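Local coordinates for protein putative MAR1 (Leishmania donovani, PDB 1X9G) that is of unknown function, possibly a ribonuclease, and belongs to the isochorismatase superfamily of alpha/beta proteins, at residues Glu30-Arg35 against Gly114-Ala119; Cys42-Asn47 against Leu192-Pro197; Leu52-Pro57 against Thr80-Ala85; Asp127-Asn132 against Ser158-Asn163. All coordinates share one frame; numbering follows the deposited sequence.

Contact 1 (Glu30-Arg35 against Gly114-Ala119); sequences EAFSKR and GIEGHA
F32 carries the contact from the 30-35 side, its phenyl ring meeting I115 and E116 in two different ways. Over one face lies CG2 of I115, displaced toward the rim of the ring, with 4.3 Å between it and F32 CG. The carboxylate of E116 arrives obliquely instead, OE1 standing 3.4 Å from F32 CE2, and its plane is turned 78° from that of the ring. This is a non-bonded approach of the oxygen to the ring carbon; the stronger polar attachment of E116 is OE2, which accepts a hydrogen bond from the backbone N of Q145. The bend of E116 at chi2 (-149°) helps bring the carboxylate to the ring. Further out, R35 NH1 remains 6.7 Å from E116 OE1, a separation at which its charge may be felt without a salt bridge. The peptide joining I115 to E116 is cis, consistent with the cis peptide a few residues ahead of the nucleophilic cysteine in related hydrolases. The loop carrying F32 thus lies beside the junction of strand 109-115 and helix 117-130: I115 pairs through its backbone with V26 of strand 21-26, F32 also touches F39 of helix 39-55, and H118 reaches E170 of the second subunit.

Contact 2 (Cys42-Asn47 against Leu192-Pro197); sequences CVFVAN and LKEEPP
F44 projects from helix 39-55 onto the chain segment 192-197, and most of what this segment touches is its ring. The close part of the packing is proline against phenylalanine. P196 CA sits almost over the middle of one ring face, 4.0 Å from the F44 centroid and only 7° off the ring normal, which makes a well-centred CH-pi contact. Nearer the helix, P197 CD approaches F44 CB at 3.7 Å, covering the root of the side chain. With CG anti to the backbone N (chi1 172°), the ring is swung out against the 192-197 backbone, and its far end slides along it: E194 O is 3.7 Å from F44 CZ, and E195 O is equally far from F44 CE1. The solvent side is looser. E194 offers the ring its CB, 3.9 Å from F44 CE1, before its chain runs on extended from CG, whereas the side chain of E195 starts out away from the helix and packs on K146 of the third subunit. P197 rests on A40 and N41, and P196 on N41, one turn earlier in helix 39-55. Prolines have no N-H to donate, and the ring meets carbon and carbonyl groups without conventional hydrogen bonds, which implies that the tail after helix 185-191 is held here by dispersion, shape and weak C-H polarity, the glutamate charges being left at the exposed margin.

Contact 3 (Leu52-Pro57 against Thr80-Ala85); sequences LHEVVP and TLPKTA
The imidazole of H53 engages the 80-85 loop by its edge: T84 OG1 and the ring carbons of P82 lie near the imidazole plane, beside NE2 and CD2. H53 NE2 and T84 OG1 share a hydrogen bond of 2.8 Å that is close to straight (164°). Next to it, P82 CG comes to 3.7 Å from H53 CD2, an apolar neighbour for the same edge. The hydroxyl of T84 is set between its backbone N and carbonyl carbon (chi1 39°), a rotation that turns it to the histidine. Since ND1 is bonded to T60 OG1, both ring nitrogens are gripped, and the imidazole is fixed in its rotation. E54 adds a second point of touch, with E54 OE2 lying 3.5 Å from P82 CA, while OE1 makes a salt bridge to NE of R51; the same arginine, through NH2, binds T80 O. P82 and T84 are presented together by a type I beta turn from P82 to A85, closed by A85 N to P82 O. The histidine therefore joins the last turn of helix 39-55 to the loop before strand 86-90. That helix links the adjacent parallel strands 21-26 and 60-67, the beta-alpha-beta crossover of a Rossmann-like alpha/beta fold.

Contact 4 (Asp127-Asn132 against Ser158-Asn163); sequences DLLDMN and SSWGPN
L129, in the last turn of helix 117-130, lies opposite N163 with 7.1 Å between their CA atoms, and the helix ends just beyond in a Schellman motif, N132 taking positive phi (63°) as its N bonds back to L129 O. The leucine carries the contact through both of its methyls. L129 CD1 touches W160, being 3.9 Å from W160 CE3 and about as far from CB, so it wedges in where the indole joins its backbone; it meets the ring obliquely. L129 CD2 turns to the other residue, standing 3.4 Å from N163 O and 3.9 Å from N163 CB. With CG beside the backbone N (chi1 -73°), chi2 of 173° sets CD1 anti to CA, reaching W160, while CD2 branches off toward N163. In the alpha/beta sandwich of this family, helices pack against a parallel sheet, and here the loop after helix 147-158 passes the end of helix 117-130 to enter the edge strand 164-167. N163 stands at that entry, its backbone bonded to V135 of strand 134-143, and L129 itself also packs on V135 and C164. The turn includes a cis peptide between G161 and P162. The indole packs back toward the earlier turns of helix 117-130, on L122, V125 and A126, and makes a cation-pi contact with R11 of the second subunit, whose L12 also packs on it.

Overall arrangement
Followed from the N terminus, the chain opens contact 1 in the loop after strand 21-26, then contacts 2 and 3 in turn along helix 39-55. Contact 3 closes first, at the loop before strand 86-90, and so lies within the spans of contacts 1 and 2. Contact 1 closes where strand 109-115 meets helix 117-130; contact 4 opens later on that helix and closes ahead of strand 164-167. Contact 2 closes last, crossing contact 1 and enclosing contact 4. N47 OD1 to T80 N, 3.3 Å and probably a hydrogen bond, connects contacts 2 and 3. Contacts 3 and 4 lie on opposite sides of the chain's centre, while contacts 1 and 4 both touch the second subunit.

Contact 1 (Glu30-Arg35 against Gly114-Ala119)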
loop_
_atom_site.group_PDB
_atom_site.type_symbol
_atom_site.label_atom_id
_atom_site.label_comp_id
_atom_site.label_asym_id
_atom_site.label_seq_id
_atom_site.Cartn_x
_atom_site.Cartn_y
_atom_site.Cartn_z
ATOM N N GLU A 30 -16.199 27.849 -7.003
ATOM C CA GLU A 30 -15.569 28.631 -8.050
ATOM C C GLU A 30 -14.104 28.959 -7.791
ATOM O O GLU A 30 -13.300 28.900 -8.713
ATOM C CB GLU A 30 -16.412 29.882 -8.357
ATOM C CG GLU A 30 -15.950 30.733 -9.571
ATOM C CD GLU A 30 -15.888 29.943 -10.889
ATOM O OE1 GLU A 30 -15.193 28.885 -10.955
ATOM O OE2 GLU A 30 -16.540 30.400 -11.859
ATOM N N ALA A 31 -13.745 29.270 -6.550
ATOM C CA ALA A 31 -12.351 29.584 -6.221
ATOM C C ALA A 31 -11.387 28.493 -6.702
ATOM O O ALA A 31 -10.260 28.788 -7.141
ATOM C CB ALA A 31 -12.198 29.789 -4.729
ATOM N N PHE A 32 -11.872 27.245 -6.648
ATOM C CA PHE A 32 -11.092 26.032 -6.841
ATOM C C PHE A 32 -10.994 25.555 -8.269
ATOM O O PHE A 32 -10.009 24.928 -8.645
ATOM C CB PHE A 32 -11.703 24.909 -6.008
ATOM C CG PHE A 32 -11.530 25.091 -4.538
ATOM C CD1 PHE A 32 -12.615 25.467 -3.747
ATOM C CD2 PHE A 32 -10.262 24.905 -3.945
ATOM C CE1 PHE A 32 -12.473 25.638 -2.376
ATOM C CE2 PHE A 32 -10.080 25.084 -2.567
ATOM C CZ PHE A 32 -11.201 25.450 -1.767
ATOM N N SER A 33 -12.027 25.843 -9.044
ATOM C CA SER A 33 -12.163 25.362 -10.414
ATOM C C SER A 33 -10.877 25.336 -11.240
ATOM O O SER A 33 -10.687 24.445 -12.072
ATOM C CB SER A 33 -13.197 26.211 -11.127
ATOM O OG SER A 33 -13.038 27.564 -10.722
ATOM N N LYS A 34 -10.017 26.321 -11.009
ATOM C CA LYS A 34 -8.781 26.493 -11.773
ATOM C C LYS A 34 -7.578 25.902 -11.062
ATOM O O LYS A 34 -6.557 25.617 -11.708
ATOM C CB LYS A 34 -8.497 27.984 -11.997
ATOM C CG LYS A 34 -9.667 28.793 -12.542
ATOM C CD LYS A 34 -10.160 28.258 -13.903
ATOM C CE LYS A 34 -10.631 29.401 -14.810
ATOM N NZ LYS A 34 -9.529 30.355 -15.146
ATOM N N ARG A 35 -7.706 25.728 -9.742
ATOM C CA ARG A 35 -6.567 25.409 -8.855
ATOM C C ARG A 35 -6.239 23.920 -8.833
ATOM O O ARG A 35 -5.185 23.520 -8.360
ATOM C CB ARG A 35 -6.782 25.957 -7.428
ATOM C CG ARG A 35 -7.424 27.359 -7.396
ATOM C CD ARG A 35 -7.233 28.139 -6.088
ATOM N NE ARG A 35 -5.816 28.394 -5.797
ATOM C CZ ARG A 35 -5.345 28.894 -4.650
ATOM N NH1 ARG A 35 -6.179 29.238 -3.662
ATOM N NH2 ARG A 35 -4.031 29.043 -4.496
ATOM N N GLY A 114 -15.428 14.963 -4.429
ATOM C CA GLY A 114 -15.068 16.377 -4.399
ATOM C C GLY A 114 -13.625 16.734 -4.012
ATOM O O GLY A 114 -12.709 15.953 -4.204
ATOM N N ILE A 115 -13.474 17.901 -3.393
ATOM C CA ILE A 115 -12.240 18.566 -3.188
ATOM C C ILE A 115 -12.264 19.147 -1.753
ATOM O O ILE A 115 -13.316 19.479 -1.293
ATOM C CB ILE A 115 -12.079 19.636 -4.258
ATOM C CG1 ILE A 115 -10.596 19.790 -4.580
ATOM C CG2 ILE A 115 -12.750 21.048 -3.889
ATOM C CD1 ILE A 115 -10.235 19.204 -5.921
ATOM N N GLU A 116 -11.145 19.184 -0.997
ATOM C CA GLU A 116 -9.835 18.615 -1.355
ATOM C C GLU A 116 -9.555 17.339 -0.597
ATOM O O GLU A 116 -9.834 17.257 0.608
ATOM C CB GLU A 116 -8.729 19.616 -1.041
ATOM C CG GLU A 116 -8.919 20.991 -1.647
ATOM C CD GLU A 116 -7.605 21.702 -1.977
ATOM O OE1 GLU A 116 -7.585 22.941 -1.811
ATOM O OE2 GLU A 116 -6.601 21.054 -2.394
ATOM N N GLY A 117 -8.932 16.376 -1.297
ATOM C CA GLY A 117 -8.622 15.026 -0.776
ATOM C C GLY A 117 -8.036 14.982 0.628
ATOM O O GLY A 117 -8.427 14.154 1.463
ATOM N N HIS A 118 -7.113 15.910 0.891
ATOM C CA HIS A 118 -6.359 15.942 2.141
ATOM C C HIS A 118 -6.928 16.882 3.202
ATOM O O HIS A 118 -6.346 16.994 4.296
ATOM C CB HIS A 118 -4.923 16.345 1.847
ATOM C CG HIS A 118 -4.804 17.724 1.293
ATOM N ND1 HIS A 118 -5.208 18.045 0.010
ATOM C CD2 HIS A 118 -4.382 18.878 1.859
ATOM C CE1 HIS A 118 -4.992 19.335 -0.203
ATOM N NE2 HIS A 118 -4.476 19.858 0.899
ATOM N N ALA A 119 -8.055 17.538 2.890
ATOM C CA ALA A 119 -8.550 18.612 3.722
ATOM C C ALA A 119 -9.983 18.322 4.116
ATOM O O ALA A 119 -10.209 17.472 4.976
ATOM C CB ALA A 119 -8.373 19.976 2.987
#

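Contact 2 (Cys42-Asn47 against Leu192-Pro197)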
loop_
_atom_site.group_PDB
_atom_site.type_symbol
_atom_site.label_atom_id
_atom_site.label_comp_id
_atom_site.label_asym_id
_atom_site.label_seq_id
_atom_site.Cartn_x
_atom_site.Cartn_y
_atom_site.Cartn_z
ATOM N N CYS A 42 -13.917 15.775 -11.399
ATOM C CA CYS A 42 -14.754 15.863 -10.202
ATOM C C CYS A 42 -16.186 16.296 -10.533
ATOM O O CYS A 42 -17.152 15.778 -9.961
ATOM C CB CYS A 42 -14.162 16.837 -9.196
ATOM S SG CYS A 42 -12.593 16.323 -8.574
ATOM N N VAL A 43 -16.306 17.265 -11.449
ATOM C CA VAL A 43 -17.604 17.774 -11.910
ATOM C C VAL A 43 -18.353 16.647 -12.620
ATOM O O VAL A 43 -19.539 16.444 -12.405
ATOM C CB VAL A 43 -17.407 19.052 -12.813
ATOM C CG1 VAL A 43 -18.667 19.504 -13.479
ATOM C CG2 VAL A 43 -16.830 20.224 -11.981
ATOM N N PHE A 44 -17.628 15.905 -13.449
ATOM C CA PHE A 44 -18.197 14.819 -14.228
ATOM C C PHE A 44 -18.827 13.757 -13.342
ATOM O O PHE A 44 -19.897 13.216 -13.675
ATOM C CB PHE A 44 -17.122 14.184 -15.122
ATOM C CG PHE A 44 -17.584 12.945 -15.821
ATOM C CD1 PHE A 44 -18.323 13.033 -17.018
ATOM C CD2 PHE A 44 -17.340 11.689 -15.273
ATOM C CE1 PHE A 44 -18.795 11.851 -17.680
ATOM C CE2 PHE A 44 -17.809 10.513 -15.919
ATOM C CZ PHE A 44 -18.522 10.607 -17.127
ATOM N N VAL A 45 -18.145 13.461 -12.235
ATOM C CA VAL A 45 -18.519 12.418 -11.292
ATOM C C VAL A 45 -19.699 12.930 -10.491
ATOM O O VAL A 45 -20.623 12.175 -10.192
ATOM C CB VAL A 45 -17.303 12.003 -10.354
ATOM C CG1 VAL A 45 -17.745 11.197 -9.156
ATOM C CG2 VAL A 45 -16.268 11.229 -11.124
ATOM N N ALA A 46 -19.659 14.204 -10.137
ATOM C CA ALA A 46 -20.787 14.895 -9.483
ATOM C C ALA A 46 -22.051 14.802 -10.311
ATOM O O ALA A 46 -23.094 14.402 -9.788
ATOM C CB ALA A 46 -20.457 16.360 -9.206
ATOM N N ASN A 47 -21.944 15.113 -11.604
ATOM C CA ASN A 47 -23.068 14.872 -12.544
ATOM C C ASN A 47 -23.457 13.404 -12.608
ATOM O O ASN A 47 -24.627 13.113 -12.395
ATOM C CB ASN A 47 -22.810 15.407 -13.963
ATOM C CG ASN A 47 -22.738 16.936 -14.021
ATOM O OD1 ASN A 47 -23.528 17.650 -13.380
ATOM N ND2 ASN A 47 -21.784 17.444 -14.808
ATOM N N LEU A 192 -22.771 5.204 -17.737
ATOM C CA LEU A 192 -21.472 4.562 -17.999
ATOM C C LEU A 192 -20.916 4.694 -19.430
ATOM O O LEU A 192 -19.743 4.385 -19.673
ATOM C CB LEU A 192 -21.568 3.065 -17.647
ATOM C CG LEU A 192 -21.123 2.509 -16.291
ATOM C CD1 LEU A 192 -21.237 3.490 -15.120
ATOM C CD2 LEU A 192 -21.867 1.202 -15.995
ATOM N N LYS A 193 -21.759 5.105 -20.385
ATOM C CA LYS A 193 -21.307 5.279 -21.777
ATOM C C LYS A 193 -20.782 6.691 -21.982
ATOM O O LYS A 193 -20.130 6.954 -22.986
ATOM C CB LYS A 193 -22.397 4.898 -22.793
ATOM C CG LYS A 193 -22.700 3.362 -22.827
ATOM C CD LYS A 193 -24.002 3.024 -23.624
ATOM C CE LYS A 193 -24.406 1.498 -23.528
ATOM N NZ LYS A 193 -25.880 1.288 -23.193
ATOM N N GLU A 194 -21.043 7.575 -21.007
ATOM C CA GLU A 194 -20.434 8.924 -20.956
ATOM C C GLU A 194 -18.945 8.840 -20.583
ATOM O O GLU A 194 -18.528 8.013 -19.771
ATOM C CB GLU A 194 -21.174 9.866 -19.995
ATOM C CG GLU A 194 -22.672 10.060 -20.270
ATOM C CD GLU A 194 -23.417 10.864 -19.158
ATOM O OE1 GLU A 194 -24.521 10.430 -18.760
ATOM O OE2 GLU A 194 -22.923 11.928 -18.677
ATOM N N GLU A 195 -18.162 9.696 -21.220
ATOM C CA GLU A 195 -16.719 9.710 -21.113
ATOM C C GLU A 195 -16.290 11.001 -20.405
ATOM O O GLU A 195 -16.807 12.086 -20.733
ATOM C CB GLU A 195 -16.089 9.709 -22.513
ATOM C CG GLU A 195 -16.547 8.601 -23.467
ATOM C CD GLU A 195 -15.615 7.401 -23.450
ATOM O OE1 GLU A 195 -15.373 6.809 -24.530
ATOM O OE2 GLU A 195 -15.112 7.051 -22.351
ATOM N N PRO A 196 -15.321 10.899 -19.470
ATOM C CA PRO A 196 -14.790 12.032 -18.718
ATOM C C PRO A 196 -14.013 13.052 -19.576
ATOM O O PRO A 196 -13.418 12.702 -20.597
ATOM C CB PRO A 196 -13.817 11.375 -17.711
ATOM C CG PRO A 196 -14.070 9.988 -17.755
ATOM C CD PRO A 196 -14.652 9.650 -19.089
ATOM N N PRO A 197 -13.990 14.304 -19.134
ATOM C CA PRO A 197 -13.201 15.377 -19.734
ATOM C C PRO A 197 -11.713 15.028 -19.837
ATOM O O PRO A 197 -11.091 15.225 -20.895
ATOM C CB PRO A 197 -13.394 16.540 -18.756
ATOM C CG PRO A 197 -14.654 16.228 -18.031
ATOM C CD PRO A 197 -14.776 14.753 -17.977
#

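Contact 3 (Leu52-Pro57 against Thr80-Ala85)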
loop_
_atom_site.group_PDB
_atom_site.type_symbol
_atom_site.label_atom_id
_atom_site.label_comp_id
_atom_site.label_asym_id
_atom_site.label_seq_id
_atom_site.Cartn_x
_atom_site.Cartn_y
_atom_site.Cartn_z
ATOM N N LEU A 52 -27.573 9.294 -11.455
ATOM C CA LEU A 52 -27.789 8.016 -10.791
ATOM C C LEU A 52 -28.842 8.088 -9.667
ATOM O O LEU A 52 -29.675 7.187 -9.537
ATOM C CB LEU A 52 -26.459 7.444 -10.240
ATOM C CG LEU A 52 -26.628 6.115 -9.488
ATOM C CD1 LEU A 52 -27.197 5.150 -10.492
ATOM C CD2 LEU A 52 -25.364 5.549 -8.815
ATOM N N HIS A 53 -28.749 9.118 -8.833
ATOM C CA HIS A 53 -29.650 9.264 -7.702
ATOM C C HIS A 53 -31.097 9.499 -8.177
ATOM O O HIS A 53 -32.031 8.963 -7.575
ATOM C CB HIS A 53 -29.164 10.382 -6.771
ATOM C CG HIS A 53 -30.260 11.147 -6.088
ATOM N ND1 HIS A 53 -31.001 10.627 -5.049
ATOM C CD2 HIS A 53 -30.720 12.408 -6.287
ATOM C CE1 HIS A 53 -31.873 11.532 -4.640
ATOM N NE2 HIS A 53 -31.729 12.619 -5.381
ATOM N N GLU A 54 -31.267 10.276 -9.255
ATOM C CA GLU A 54 -32.567 10.419 -9.932
ATOM C C GLU A 54 -33.134 9.088 -10.430
ATOM O O GLU A 54 -34.323 8.879 -10.358
ATOM C CB GLU A 54 -32.476 11.434 -11.061
ATOM C CG GLU A 54 -32.240 12.802 -10.490
ATOM C CD GLU A 54 -31.715 13.793 -11.481
ATOM O OE1 GLU A 54 -31.129 13.382 -12.503
ATOM O OE2 GLU A 54 -31.879 15.006 -11.219
ATOM N N VAL A 55 -32.269 8.178 -10.890
ATOM C CA VAL A 55 -32.682 6.799 -11.192
ATOM C C VAL A 55 -33.263 6.123 -9.940
ATOM O O VAL A 55 -34.277 5.447 -10.014
ATOM C CB VAL A 55 -31.526 5.937 -11.782
ATOM C CG1 VAL A 55 -31.977 4.528 -11.980
ATOM C CG2 VAL A 55 -31.033 6.472 -13.100
ATOM N N VAL A 56 -32.637 6.323 -8.780
ATOM C CA VAL A 56 -33.008 5.538 -7.587
ATOM C C VAL A 56 -33.248 6.372 -6.307
ATOM O O VAL A 56 -32.590 6.168 -5.312
ATOM C CB VAL A 56 -32.017 4.329 -7.348
ATOM C CG1 VAL A 56 -32.599 3.344 -6.316
ATOM C CG2 VAL A 56 -31.758 3.562 -8.663
ATOM N N PRO A 57 -34.264 7.254 -6.319
ATOM C CA PRO A 57 -34.377 8.289 -5.295
ATOM C C PRO A 57 -35.001 7.900 -3.948
ATOM O O PRO A 57 -34.792 8.610 -2.956
ATOM C CB PRO A 57 -35.221 9.364 -5.990
ATOM C CG PRO A 57 -35.607 8.784 -7.336
ATOM C CD PRO A 57 -35.381 7.347 -7.274
ATOM N N THR A 80 -25.325 20.259 -12.620
ATOM C CA THR A 80 -26.767 20.302 -12.556
ATOM C C THR A 80 -27.337 19.395 -11.474
ATOM O O THR A 80 -27.671 18.240 -11.705
ATOM C CB THR A 80 -27.455 20.113 -13.929
ATOM O OG1 THR A 80 -26.530 19.564 -14.873
ATOM C CG2 THR A 80 -27.956 21.508 -14.447
ATOM N N LEU A 81 -27.423 19.979 -10.284
ATOM C CA LEU A 81 -28.048 19.408 -9.099
ATOM C C LEU A 81 -29.420 18.785 -9.339
ATOM O O LEU A 81 -30.209 19.303 -10.145
ATOM C CB LEU A 81 -28.218 20.516 -8.043
ATOM C CG LEU A 81 -27.007 21.108 -7.318
ATOM C CD1 LEU A 81 -25.923 20.010 -7.148
ATOM C CD2 LEU A 81 -26.467 22.368 -8.013
ATOM N N PRO A 82 -29.730 17.697 -8.612
ATOM C CA PRO A 82 -31.089 17.159 -8.613
ATOM C C PRO A 82 -32.023 18.103 -7.843
ATOM O O PRO A 82 -31.557 18.827 -6.957
ATOM C CB PRO A 82 -30.945 15.824 -7.867
ATOM C CG PRO A 82 -29.496 15.598 -7.667
ATOM C CD PRO A 82 -28.832 16.923 -7.742
ATOM N N LYS A 83 -33.322 18.105 -8.162
ATOM C CA LYS A 83 -34.263 18.977 -7.439
ATOM C C LYS A 83 -34.335 18.594 -5.966
ATOM O O LYS A 83 -34.572 19.446 -5.105
ATOM C CB LYS A 83 -35.674 18.950 -8.059
ATOM C CG LYS A 83 -35.710 19.124 -9.558
ATOM C CD LYS A 83 -35.026 20.415 -9.987
ATOM C CE LYS A 83 -35.047 20.561 -11.499
ATOM N NZ LYS A 83 -35.325 21.980 -11.875
ATOM N N THR A 84 -34.118 17.312 -5.682
ATOM C CA THR A 84 -34.150 16.815 -4.317
ATOM C C THR A 84 -32.927 17.193 -3.447
ATOM O O THR A 84 -32.930 16.906 -2.249
ATOM C CB THR A 84 -34.365 15.284 -4.295
ATOM O OG1 THR A 84 -33.613 14.687 -5.354
ATOM C CG2 THR A 84 -35.852 14.941 -4.492
ATOM N N ALA A 85 -31.913 17.842 -4.029
ATOM C CA ALA A 85 -30.619 18.104 -3.334
ATOM C C ALA A 85 -30.687 18.861 -1.987
ATOM O O ALA A 85 -31.414 19.845 -1.867
ATOM C CB ALA A 85 -29.627 18.814 -4.283
#

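Contact 4 (Asp127-Asn132 against Ser158-Asn163)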
loop_
_atom_site.group_PDB
_atom_site.type_symbol
_atom_site.label_atom_id
_atom_site.label_comp_id
_atom_site.label_asym_id
_atom_site.label_seq_id
_atom_site.Cartn_x
_atom_site.Cartn_y
_atom_site.Cartn_z
ATOM N N ASP A 127 -14.859 11.550 10.206
ATOM C CA ASP A 127 -16.132 11.801 10.960
ATOM C C ASP A 127 -17.250 10.795 10.612
ATOM O O ASP A 127 -17.852 10.192 11.497
ATOM C CB ASP A 127 -16.649 13.239 10.780
ATOM C CG ASP A 127 -15.771 14.319 11.468
ATOM O OD1 ASP A 127 -15.816 15.459 10.968
ATOM O OD2 ASP A 127 -15.068 14.074 12.491
ATOM N N LEU A 128 -17.505 10.611 9.323
ATOM C CA LEU A 128 -18.360 9.526 8.867
ATOM C C LEU A 128 -18.003 8.182 9.494
ATOM O O LEU A 128 -18.891 7.463 9.959
ATOM C CB LEU A 128 -18.290 9.422 7.358
ATOM C CG LEU A 128 -19.293 10.192 6.481
ATOM C CD1 LEU A 128 -20.310 11.046 7.305
ATOM C CD2 LEU A 128 -18.594 10.986 5.330
ATOM N N LEU A 129 -16.704 7.838 9.536
ATOM C CA LEU A 129 -16.324 6.550 10.094
ATOM C C LEU A 129 -16.690 6.467 11.548
ATOM O O LEU A 129 -17.225 5.462 11.981
ATOM C CB LEU A 129 -14.835 6.178 9.861
ATOM C CG LEU A 129 -14.475 5.790 8.419
ATOM C CD1 LEU A 129 -12.979 5.604 8.227
ATOM C CD2 LEU A 129 -15.287 4.629 7.825
ATOM N N ASP A 130 -16.401 7.523 12.295
ATOM C CA ASP A 130 -16.853 7.657 13.680
ATOM C C ASP A 130 -18.369 7.569 13.893
ATOM O O ASP A 130 -18.810 7.185 14.972
ATOM C CB ASP A 130 -16.279 8.916 14.304
ATOM C CG ASP A 130 -14.851 8.701 14.747
ATOM O OD1 ASP A 130 -13.899 8.832 13.923
ATOM O OD2 ASP A 130 -14.678 8.311 15.927
ATOM N N MET A 131 -19.146 7.856 12.852
ATOM C CA MET A 131 -20.592 7.722 12.917
ATOM C C MET A 131 -21.097 6.314 12.547
ATOM O O MET A 131 -22.300 6.090 12.482
ATOM C CB MET A 131 -21.260 8.783 12.027
ATOM C CG MET A 131 -21.101 10.210 12.522
ATOM S SD MET A 131 -21.983 11.317 11.428
ATOM C CE MET A 131 -23.638 11.282 12.161
ATOM N N ASN A 132 -20.167 5.387 12.311
ATOM C CA ASN A 132 -20.446 4.029 11.821
ATOM C C ASN A 132 -21.077 3.921 10.442
ATOM O O ASN A 132 -21.734 2.927 10.159
ATOM C CB ASN A 132 -21.282 3.192 12.797
ATOM C CG ASN A 132 -20.703 3.154 14.193
ATOM O OD1 ASN A 132 -19.515 2.880 14.414
ATOM N ND2 ASN A 132 -21.563 3.408 15.159
ATOM N N SER A 158 -6.883 4.595 2.390
ATOM C CA SER A 158 -6.796 3.181 1.985
ATOM C C SER A 158 -6.480 2.214 3.151
ATOM O O SER A 158 -6.689 1.006 3.054
ATOM C CB SER A 158 -5.672 3.029 0.943
ATOM O OG SER A 158 -6.146 3.368 -0.358
ATOM N N SER A 159 -5.888 2.737 4.214
ATOM C CA SER A 159 -5.579 1.925 5.371
ATOM C C SER A 159 -6.690 1.950 6.393
ATOM O O SER A 159 -6.503 1.432 7.461
ATOM C CB SER A 159 -4.287 2.414 6.014
ATOM O OG SER A 159 -4.544 3.644 6.696
ATOM N N TRP A 160 -7.823 2.565 6.072
ATOM C CA TRP A 160 -8.983 2.726 6.993
ATOM C C TRP A 160 -10.110 1.695 6.749
ATOM O O TRP A 160 -11.292 1.980 7.051
ATOM C CB TRP A 160 -9.603 4.159 6.889
ATOM C CG TRP A 160 -8.727 5.236 7.460
ATOM C CD1 TRP A 160 -7.561 5.044 8.183
ATOM C CD2 TRP A 160 -8.916 6.670 7.383
ATOM N NE1 TRP A 160 -7.049 6.254 8.554
ATOM C CE2 TRP A 160 -7.857 7.263 8.102
ATOM C CE3 TRP A 160 -9.919 7.508 6.828
ATOM C CZ2 TRP A 160 -7.727 8.654 8.249
ATOM C CZ3 TRP A 160 -9.790 8.902 6.979
ATOM C CH2 TRP A 160 -8.684 9.454 7.675
ATOM N N GLY A 161 -9.773 0.536 6.172
ATOM C CA GLY A 161 -10.785 -0.499 5.906
ATOM C C GLY A 161 -11.146 -1.142 7.242
ATOM O O GLY A 161 -10.444 -0.898 8.228
ATOM N N PRO A 162 -12.239 -1.967 7.298
ATOM C CA PRO A 162 -13.185 -2.404 6.237
ATOM C C PRO A 162 -14.307 -1.436 5.919
ATOM O O PRO A 162 -15.017 -1.623 4.937
ATOM C CB PRO A 162 -13.796 -3.678 6.808
ATOM C CG PRO A 162 -13.636 -3.574 8.299
ATOM C CD PRO A 162 -12.533 -2.607 8.604
ATOM N N ASN A 163 -14.466 -0.382 6.697
ATOM C CA ASN A 163 -15.572 0.489 6.445
ATOM C C ASN A 163 -15.269 1.688 5.534
ATOM O O ASN A 163 -16.165 2.485 5.286
ATOM C CB ASN A 163 -16.237 0.866 7.758
ATOM C CG ASN A 163 -16.844 -0.342 8.439
ATOM O OD1 ASN A 163 -16.532 -0.639 9.584
ATOM N ND2 ASN A 163 -17.670 -1.099 7.695
#